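Side-chain contact in Pli0006 protein (Listeria innocua, PDB 3OP9), which probably binds DNA as a plasmid-encoded transcriptional regulator of the XRE-type helix-turn-helix family: residues A40-M43 and K48-I51. Residues are numbered along the deposited sequence; the frame is centred on the assembly and turned at random.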
loop_
_atom_site.group_PDB
_atom_site.type_symbol
_atom_site.label_atom_id
_atom_site.label_comp_id
_atom_site.label_asym_id
_atom_site.label_seq_id
_atom_site.Cartn_x
_atom_site.Cartn_y
_atom_site.Cartn_z
ATOM N N ALA A 40 -25.453 -4.364 -17.532
ATOM C CA ALA A 40 -25.153 -3.763 -18.829
ATOM C C ALA A 40 -24.926 -2.275 -18.662
ATOM O O ALA A 40 -23.997 -1.711 -19.247
ATOM C CB ALA A 40 -26.298 -4.016 -19.843
ATOM N N TYR A 41 -25.772 -1.622 -17.873
ATOM C CA TYR A 41 -25.599 -0.190 -17.659
ATOM C C TYR A 41 -24.360 0.144 -16.819
ATOM O O TYR A 41 -23.779 1.191 -17.012
ATOM C CB TYR A 41 -26.817 0.422 -17.012
ATOM C CG TYR A 41 -28.079 0.282 -17.856
ATOM C CD1 TYR A 41 -28.025 0.249 -19.259
ATOM C CD2 TYR A 41 -29.306 0.182 -17.251
ATOM C CE1 TYR A 41 -29.203 0.117 -20.022
ATOM C CE2 TYR A 41 -30.495 0.057 -17.998
ATOM C CZ TYR A 41 -30.429 0.024 -19.373
ATOM O OH TYR A 41 -31.606 -0.109 -20.081
ATOM N N TYR A 42 -23.973 -0.719 -15.883
ATOM C CA TYR A 42 -22.689 -0.527 -15.189
ATOM C C TYR A 42 -21.549 -0.469 -16.175
ATOM O O TYR A 42 -20.644 0.365 -16.040
ATOM C CB TYR A 42 -22.370 -1.685 -14.250
ATOM C CG TYR A 42 -23.201 -1.774 -13.003
ATOM C CD1 TYR A 42 -23.963 -0.702 -12.551
ATOM C CD2 TYR A 42 -23.228 -2.950 -12.278
ATOM C CE1 TYR A 42 -24.740 -0.820 -11.381
ATOM C CE2 TYR A 42 -23.984 -3.076 -11.136
ATOM C CZ TYR A 42 -24.735 -2.018 -10.686
ATOM O OH TYR A 42 -25.463 -2.203 -9.523
HETATM N N MSE A 43 -21.578 -1.393 -17.137
HETATM C CA MSE A 43 -20.474 -1.586 -18.087
HETATM C C MSE A 43 -20.362 -0.429 -19.061
HETATM O O MSE A 43 -19.275 -0.114 -19.523
HETATM C CB MSE A 43 -20.650 -2.880 -18.890
HETATM C CG MSE A 43 -20.785 -4.146 -18.063
HETATM SE SE MSE A 43 -19.100 -5.022 -17.554
HETATM C CE MSE A 43 -19.870 -6.288 -16.279
ATOM N N LYS A 48 -24.212 3.659 -11.969
ATOM C CA LYS A 48 -23.139 3.200 -11.072
ATOM C C LYS A 48 -23.698 2.491 -9.851
ATOM O O LYS A 48 -24.786 2.815 -9.399
ATOM C CB LYS A 48 -22.293 4.379 -10.591
ATOM C CG LYS A 48 -21.444 5.050 -11.669
ATOM C CD LYS A 48 -21.883 6.491 -11.877
ATOM C CE LYS A 48 -20.740 7.360 -12.370
ATOM N NZ LYS A 48 -20.565 7.304 -13.846
ATOM N N PRO A 49 -22.943 1.528 -9.300
ATOM C CA PRO A 49 -23.417 0.749 -8.149
ATOM C C PRO A 49 -23.243 1.513 -6.851
ATOM O O PRO A 49 -22.439 2.443 -6.776
ATOM C CB PRO A 49 -22.498 -0.476 -8.161
ATOM C CG PRO A 49 -21.196 0.074 -8.684
ATOM C CD PRO A 49 -21.555 1.180 -9.661
ATOM N N ASP A 50 -24.000 1.137 -5.824
ATOM C CA ASP A 50 -23.818 1.752 -4.520
ATOM C C ASP A 50 -22.687 1.019 -3.820
ATOM O O ASP A 50 -22.211 0.002 -4.317
ATOM C CB ASP A 50 -25.110 1.722 -3.686
ATOM C CG ASP A 50 -25.639 0.314 -3.453
ATOM O OD1 ASP A 50 -24.860 -0.653 -3.537
ATOM O OD2 ASP A 50 -26.845 0.172 -3.165
ATOM N N ILE A 51 -22.281 1.528 -2.665
ATOM C CA ILE A 51 -21.134 1.013 -1.944
ATOM C C ILE A 51 -21.243 -0.490 -1.685
ATOM O O ILE A 51 -20.239 -1.208 -1.718
ATOM C CB ILE A 51 -20.977 1.731 -0.597
ATOM C CG1 ILE A 51 -19.705 1.265 0.115
ATOM C CG2 ILE A 51 -22.167 1.453 0.298
ATOM C CD1 ILE A 51 -19.604 1.741 1.557
#
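Y42 near the end of helix 36-44 meets K48 and P49 in the extended linker to helix 51-61, and the backbones come nearest at the CA atoms of Y42 and K48, 5.6 Å apart. Both segments belong to the helix-turn-helix domain of the XRE type. No hydrogen bond joins them. The Y42 ring carries the contact, against P49 and the backbone of K48. Y42 sets CG anti to its carbonyl carbon, chi1 -72°, which turns the ring toward the linker, where it meets P49 at a slant. P49 CD lies over one face of this ring. Y42 CE1 is 3.6 Å from P49 N and 3.8 Å from K48 C. K48 CB is directed away from helix 36-44, and its side chain packs on I51 of the second subunit. Y42 and P49 are both buried: L14 and L32 also touch Y42, while F10 and L54 touch P49. The contact packs the linker against helix 36-44, beside helices 10-21 and 51-61. Just beyond, D50 is the N-cap of helix 51-61, with OD1 accepting a hydrogen bond from K53 N. At the far end of the ring, P49 CB sits 3.7 Å from both Y42 CZ and Y42 OH.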